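Side-chain contacts in gluconate kinase (Lactobacillus acidophilus, PDB 3LL3), which binds ATP and D-xylulose and probably transfers a phosphate group from ATP to a sugar or sugar acid such as xylulose or gluconate: residues 302-305 / 306-310; 384-387 / 388-391; 473-476 / 477-481. All coordinates share one frame; numbering follows the deposited sequence.

Contact 1 (302-305 / 306-310). With ATP (adenosine-5'-triphosphate), chain C.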
# COMPACT_ATOMS: atom_id res chain seq x y z
N VAL A 302 -1.08 -15.19 4.40
CA VAL A 302 -0.86 -13.75 4.41
C VAL A 302 -0.97 -13.20 5.84
O VAL A 302 -0.22 -12.30 6.23
CB VAL A 302 -1.84 -13.03 3.45
CG1 VAL A 302 -1.76 -11.51 3.65
CG2 VAL A 302 -1.51 -13.39 1.99
N PHE A 303 -1.87 -13.76 6.64
CA PHE A 303 -1.91 -13.45 8.06
C PHE A 303 -0.56 -13.78 8.71
O PHE A 303 -0.04 -13.01 9.49
CB PHE A 303 -3.01 -14.26 8.75
CG PHE A 303 -3.06 -14.08 10.24
CD1 PHE A 303 -2.36 -14.94 11.07
CD2 PHE A 303 -3.78 -13.04 10.80
CE1 PHE A 303 -2.39 -14.78 12.45
CE2 PHE A 303 -3.83 -12.88 12.18
CZ PHE A 303 -3.12 -13.75 13.01
N ASN A 304 -0.01 -14.93 8.35
CA ASN A 304 1.31 -15.31 8.81
C ASN A 304 2.38 -14.32 8.38
O ASN A 304 3.19 -13.91 9.19
CB ASN A 304 1.66 -16.69 8.30
CG ASN A 304 2.91 -17.24 8.95
OD1 ASN A 304 3.92 -17.51 8.27
ND2 ASN A 304 2.86 -17.42 10.26
N TRP A 305 2.40 -13.95 7.09
CA TRP A 305 3.35 -12.94 6.62
C TRP A 305 3.26 -11.64 7.42
O TRP A 305 4.28 -11.09 7.84
CB TRP A 305 3.19 -12.65 5.12
CG TRP A 305 3.94 -11.42 4.69
CD1 TRP A 305 5.24 -11.36 4.25
CD2 TRP A 305 3.45 -10.07 4.66
NE1 TRP A 305 5.58 -10.06 3.94
CE2 TRP A 305 4.50 -9.25 4.19
CE3 TRP A 305 2.22 -9.48 4.97
CZ2 TRP A 305 4.36 -7.87 4.03
CZ3 TRP A 305 2.08 -8.10 4.82
CH2 TRP A 305 3.15 -7.31 4.35
N ALA A 306 2.04 -11.15 7.63
CA ALA A 306 1.83 -9.91 8.37
C ALA A 306 2.28 -10.00 9.82
O ALA A 306 2.81 -9.04 10.38
CB ALA A 306 0.38 -9.46 8.30
N ARG A 307 2.07 -11.17 10.42
CA ARG A 307 2.41 -11.42 11.82
C ARG A 307 3.91 -11.33 12.02
O ARG A 307 4.37 -10.75 13.01
CB ARG A 307 1.90 -12.81 12.26
CG ARG A 307 2.32 -13.21 13.66
CD ARG A 307 1.78 -14.58 14.05
NE ARG A 307 2.41 -15.66 13.30
CZ ARG A 307 3.72 -15.91 13.31
NH1 ARG A 307 4.55 -15.17 14.04
NH2 ARG A 307 4.21 -16.91 12.59
N GLN A 308 4.67 -11.88 11.08
CA GLN A 308 6.12 -11.87 11.13
C GLN A 308 6.74 -10.56 10.65
O GLN A 308 7.85 -10.22 11.06
CB GLN A 308 6.70 -12.98 10.25
CG GLN A 308 6.47 -14.40 10.74
CD GLN A 308 7.37 -15.38 10.02
OE1 GLN A 308 6.93 -16.08 9.09
NE2 GLN A 308 8.64 -15.41 10.42
N THR A 309 6.05 -9.85 9.77
CA THR A 309 6.63 -8.68 9.11
C THR A 309 6.26 -7.39 9.83
O THR A 309 7.12 -6.55 10.05
CB THR A 309 6.20 -8.61 7.63
OG1 THR A 309 6.70 -9.75 6.95
CG2 THR A 309 6.73 -7.35 6.96
N LEU A 310 4.99 -7.25 10.20
CA LEU A 310 4.54 -6.06 10.89
C LEU A 310 5.12 -6.03 12.29
O LEU A 310 5.36 -4.96 12.83
CB LEU A 310 3.02 -5.95 10.95
CG LEU A 310 2.34 -5.45 9.67
CD1 LEU A 310 2.83 -6.28 8.53
CD2 LEU A 310 0.83 -5.53 9.73
PG ATP C . -4.83 -28.58 6.75
O1G ATP C . -3.77 -28.49 8.03
O2G ATP C . -6.29 -29.17 7.26
O3G ATP C . -4.25 -29.41 5.70
PB ATP C . -4.04 -25.83 6.50
O1B ATP C . -4.56 -24.54 5.64
O2B ATP C . -2.66 -26.18 6.18
O3B ATP C . -5.09 -27.07 6.14
PA ATP C . -5.13 -24.61 8.96
O1A ATP C . -6.71 -24.73 8.54
O2A ATP C . -4.91 -24.92 10.37
O3A ATP C . -4.07 -25.59 8.14
O5' ATP C . -4.70 -23.04 8.72
C5' ATP C . -3.34 -22.70 8.81
C4' ATP C . -3.25 -21.20 9.00
O4' ATP C . -3.86 -20.62 10.14
C3' ATP C . -1.91 -20.44 8.75
O3' ATP C . -1.76 -19.94 7.46
C2' ATP C . -1.81 -19.44 9.96
O2' ATP C . -1.19 -18.23 9.62
C1' ATP C . -3.26 -19.37 10.38
N9 ATP C . -3.46 -19.14 11.80
C8 ATP C . -2.92 -19.82 12.83
N7 ATP C . -3.51 -19.30 14.02
C5 ATP C . -4.44 -18.30 13.64
C6 ATP C . -5.30 -17.47 14.39
N6 ATP C . -5.36 -17.61 15.84
N1 ATP C . -6.10 -16.59 13.76
C2 ATP C . -6.08 -16.47 12.39
N3 ATP C . -5.23 -17.29 11.67
C4 ATP C . -4.42 -18.18 12.30

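Contact 2 (384-387 / 388-391)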
# COMPACT_ATOMS: atom_id res chain seq x y z
N ALA A 384 -16.80 -14.58 -3.03
CA ALA A 384 -18.16 -15.01 -2.71
C ALA A 384 -19.23 -14.23 -3.50
O ALA A 384 -20.20 -14.80 -3.99
CB ALA A 384 -18.42 -14.90 -1.22
N SER A 385 -19.06 -12.92 -3.58
CA SER A 385 -20.01 -12.05 -4.27
C SER A 385 -20.12 -12.35 -5.76
O SER A 385 -21.17 -12.12 -6.36
CB SER A 385 -19.62 -10.58 -4.06
OG SER A 385 -19.74 -10.20 -2.69
N ASN A 386 -19.04 -12.82 -6.37
CA ASN A 386 -19.09 -13.26 -7.77
C ASN A 386 -20.05 -14.44 -7.94
O ASN A 386 -20.77 -14.51 -8.93
CB ASN A 386 -17.71 -13.64 -8.28
CG ASN A 386 -16.81 -12.45 -8.49
OD1 ASN A 386 -17.28 -11.32 -8.60
ND2 ASN A 386 -15.50 -12.69 -8.56
N LEU A 387 -20.06 -15.35 -6.96
CA LEU A 387 -20.91 -16.54 -6.96
C LEU A 387 -22.39 -16.18 -6.85
O LEU A 387 -23.23 -16.68 -7.59
CB LEU A 387 -20.54 -17.41 -5.76
CG LEU A 387 -19.66 -18.64 -5.75
CD1 LEU A 387 -18.61 -18.68 -6.86
CD2 LEU A 387 -19.02 -18.82 -4.37
N ILE A 388 -22.70 -15.33 -5.87
CA ILE A 388 -24.06 -14.97 -5.51
C ILE A 388 -24.66 -14.04 -6.54
O ILE A 388 -25.80 -14.20 -6.96
CB ILE A 388 -24.06 -14.20 -4.17
CG1 ILE A 388 -23.34 -14.99 -3.09
CG2 ILE A 388 -25.48 -13.85 -3.73
CD1 ILE A 388 -23.26 -14.23 -1.77
N LYS A 389 -23.87 -13.05 -6.94
CA LYS A 389 -24.31 -12.03 -7.87
C LYS A 389 -25.59 -11.36 -7.37
O LYS A 389 -25.59 -10.66 -6.33
CB LYS A 389 -24.48 -12.62 -9.27
CG LYS A 389 -23.78 -11.81 -10.36
CD LYS A 389 -22.48 -11.21 -9.83
CE LYS A 389 -21.44 -11.00 -10.93
NZ LYS A 389 -20.22 -10.30 -10.43
N ASN A 390 -26.69 -11.58 -8.09
CA ASN A 390 -27.97 -11.02 -7.69
C ASN A 390 -28.97 -12.13 -7.35
O ASN A 390 -30.18 -11.91 -7.36
CB ASN A 390 -28.52 -10.08 -8.77
CG ASN A 390 -27.74 -8.76 -8.87
OD1 ASN A 390 -27.52 -8.07 -7.88
ND2 ASN A 390 -27.33 -8.41 -10.09
N THR A 391 -28.46 -13.32 -7.04
CA THR A 391 -29.30 -14.43 -6.61
C THR A 391 -29.59 -14.31 -5.11
O THR A 391 -29.14 -13.37 -4.44
CB THR A 391 -28.68 -15.82 -6.95
OG1 THR A 391 -27.68 -16.18 -5.98
CG2 THR A 391 -28.05 -15.83 -8.35
O HOH W 1 -25.79 -18.44 -7.73

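Contact 3 (473-476 / 477-481)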
# COMPACT_ATOMS: atom_id res chain seq x y z
N LYS A 473 -20.22 0.08 3.71
CA LYS A 473 -19.79 1.33 3.11
C LYS A 473 -18.32 1.25 2.68
O LYS A 473 -17.92 1.88 1.70
CB LYS A 473 -20.03 2.51 4.06
CG LYS A 473 -19.41 3.81 3.57
CD LYS A 473 -19.88 5.03 4.36
CE LYS A 473 -19.55 6.33 3.62
NZ LYS A 473 -20.23 7.50 4.23
N LEU A 474 -17.53 0.46 3.39
CA LEU A 474 -16.09 0.38 3.10
C LEU A 474 -15.73 -0.57 1.94
O LEU A 474 -14.72 -0.36 1.26
CB LEU A 474 -15.31 0.01 4.35
CG LEU A 474 -13.80 -0.14 4.18
CD1 LEU A 474 -13.17 1.19 3.73
CD2 LEU A 474 -13.19 -0.63 5.50
N PHE A 475 -16.54 -1.61 1.72
CA PHE A 475 -16.27 -2.54 0.63
C PHE A 475 -16.16 -1.89 -0.76
O PHE A 475 -15.29 -2.25 -1.56
CB PHE A 475 -17.28 -3.71 0.60
CG PHE A 475 -16.95 -4.78 -0.42
CD1 PHE A 475 -15.71 -5.40 -0.43
CD2 PHE A 475 -17.90 -5.18 -1.36
CE1 PHE A 475 -15.39 -6.39 -1.38
CE2 PHE A 475 -17.60 -6.15 -2.31
CZ PHE A 475 -16.34 -6.76 -2.31
N PRO A 476 -17.05 -0.93 -1.07
CA PRO A 476 -16.90 -0.26 -2.36
C PRO A 476 -15.54 0.44 -2.51
O PRO A 476 -15.01 0.48 -3.60
CB PRO A 476 -18.03 0.78 -2.35
CG PRO A 476 -19.10 0.13 -1.50
CD PRO A 476 -18.31 -0.57 -0.40
N LEU A 477 -15.01 1.00 -1.43
CA LEU A 477 -13.69 1.63 -1.49
C LEU A 477 -12.60 0.57 -1.75
O LEU A 477 -11.68 0.80 -2.51
CB LEU A 477 -13.39 2.39 -0.21
CG LEU A 477 -11.99 3.01 -0.06
CD1 LEU A 477 -11.70 3.97 -1.20
CD2 LEU A 477 -11.87 3.72 1.28
N TYR A 478 -12.73 -0.60 -1.10
CA TYR A 478 -11.81 -1.70 -1.34
C TYR A 478 -11.79 -2.05 -2.84
O TYR A 478 -10.72 -2.24 -3.42
CB TYR A 478 -12.23 -2.93 -0.53
CG TYR A 478 -11.47 -4.21 -0.81
CD1 TYR A 478 -10.37 -4.58 -0.04
CD2 TYR A 478 -11.84 -5.03 -1.87
CE1 TYR A 478 -9.67 -5.76 -0.30
CE2 TYR A 478 -11.14 -6.20 -2.15
CZ TYR A 478 -10.06 -6.56 -1.37
OH TYR A 478 -9.40 -7.72 -1.68
N CYS A 479 -12.97 -2.12 -3.45
CA CYS A 479 -13.09 -2.44 -4.87
C CYS A 479 -12.55 -1.32 -5.76
O CYS A 479 -12.04 -1.58 -6.86
CB CYS A 479 -14.54 -2.75 -5.22
SG CYS A 479 -15.15 -4.25 -4.43
N GLU A 480 -12.68 -0.08 -5.30
CA GLU A 480 -12.13 1.05 -6.05
C GLU A 480 -10.61 0.95 -6.13
O GLU A 480 -10.04 1.13 -7.19
CB GLU A 480 -12.55 2.38 -5.43
CG GLU A 480 -13.95 2.81 -5.82
CD GLU A 480 -14.04 3.23 -7.28
OE1 GLU A 480 -13.16 4.01 -7.72
OE2 GLU A 480 -14.99 2.78 -7.98
N ILE A 481 -9.97 0.63 -5.00
CA ILE A 481 -8.51 0.56 -4.95
C ILE A 481 -8.00 -0.65 -5.76
O ILE A 481 -7.03 -0.56 -6.51
CB ILE A 481 -8.00 0.49 -3.49
CG1 ILE A 481 -8.51 1.68 -2.69
CG2 ILE A 481 -6.48 0.40 -3.45
CD1 ILE A 481 -8.32 3.04 -3.35

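Contact 1 (302-305 / 306-310)
One wall of the ATP pocket in this FGGY kinase is the start of helix 300-311, and one turn further along Thr309 packs against Trp305. The threonine hydroxyl doubles back to the main chain: with OG1 beside its own backbone N (chi1 -63°), Thr309 OG1 donates to Trp305 O at 2.9 Å, and Thr309 N donates to the same oxygen. One carbonyl thus receives two bonds from one residue. That placement also brings the threonine over one face of the indole, where Thr309 CB lies 4.1 Å from the centroid of the five-membered ring of Trp305, 20° off its normal, a CH-pi contact. The six-membered ring of Trp305 is approached by Ala306 CB, 3.8 Å from Trp305 CE3, and by Leu310 CD1, 4.2 Å from Trp305 CZ3. Trp305 NE1 finds its acceptor in His363 O of the second subunit. On the nucleotide side, Phe303 offers a ring face to the adenine, its CD1 3.8 Å from ATP N3, while Asn304 CB approaches the ribose O2' at 3.5 Å. Phe303 also meets Phe320 of helix 317-325 edge-to-face; Val302 and Phe303 pack on Ile376, and Ala306 and Leu310 on Val372, of helix 365-388.

Contact 2 (384-387 / 388-391)
Lys389 lies alongside Asn386, both side chains pointing the same way, and its ammonium atom NZ stops 3.6 Å from Asn386 OD1, a loose polar approach. The lysine chain gets there through a bend at chi2 (34°), which carries it back over the end of the helix; its CD passes 3.8 Å from Ser385 O, so the aliphatic part covers main-chain carbonyls of the last turn. Ile388 does likewise one residue earlier, its CG1 resting 3.3 Å from Ala384 O. The last backbone bonds of the helix join the same residues: Ile388 N donates to Ala384 O at 3.2 Å. Lys389 N donates to Ser385 O at 2.9 Å.

This is the C-terminal end of helix 365-388, where the chain turns off toward strand 396-400. Lys389 leaves helical geometry with a positive phi of 54° and occupies the second position of a type II' beta turn from Ile388 to Thr391. Two donors from one residue grip Ile388 O: Thr391 N at 2.8 Å closes the turn, and Thr391 OG1 at 2.9 Å comes in on a lone pair in the carbonyl plane. A water donates to Leu387 O and, weakly, to Thr391 OG1, bridging helix end and turn.

Further out, Ser385 OG is bonded to Tyr381 O, one turn back. Ala384 and Leu387 pack on Ile265 of strand 263-269, and Leu387 also meets Tyr280. Asn386 touches Ser279 and Pro346, while Ile388 rests on Pro394 in the loop that follows.

Contact 3 (473-476 / 477-481)
Phe475 starts with its CB directed away from Tyr478 and Cys479, but CG anti to the backbone N (chi1 -174°) swings the ring back along the helix toward both. CD1 comes within 4.1 Å of Tyr478 CD2. At CE1 the same tyrosine atom lies 3.8 Å away. CE1, CZ and CE2 all lie under the thiol of Cys479, with CZ, the tip, 3.5 Å and CE2 3.8 Å from Cys479 SG. The sulfur stands over one face, 3.7 Å from the Phe475 centroid and 21° off its normal, a sulfur-aromatic contact. The Tyr478 ring is only 19° from parallel but slid well aside, so overlap is slight. With an alanine in place of Phe475, the Cys479 sulfur would probably lose its aromatic partner and a gap would open beside Tyr478. Such spacing of three and four residues belongs to one face of helix 465-485, which is kinked at Pro476, whose nitrogen has no hydrogen for the preceding turn. On another side of the same helix, Leu474 CD1 meets Leu477 CD2 at 3.8 Å. The Phe475 ring also meets Tyr381 edge-to-face, Tyr478 packs on Phe378 and Ile335, and Leu477 touches Phe492 of the second subunit.

Overall arrangement
Helix 365-388 is the element common to all three contacts. Contact 1 packs on its Val372 and Ile376, contact 2 forms its C-terminal end, and contact 3 lies against its Phe378 and Tyr381. Tyr381 joins the last two: its carbonyl oxygen bonds Ser385 OG and its ring meets that of Phe475. The nearest atoms of contacts 2 and 3 are about 5 Å apart. Contact 1 is the one that touches ATP, lining part of its pocket, and its centre lies about 30 Å from that of contact 2 and about 23 Å from that of contact 3. In contact 2 the side chain of Leu387 is about 10 Å from bound D-xylulose. Contacts 1 and 3 both reach the second subunit.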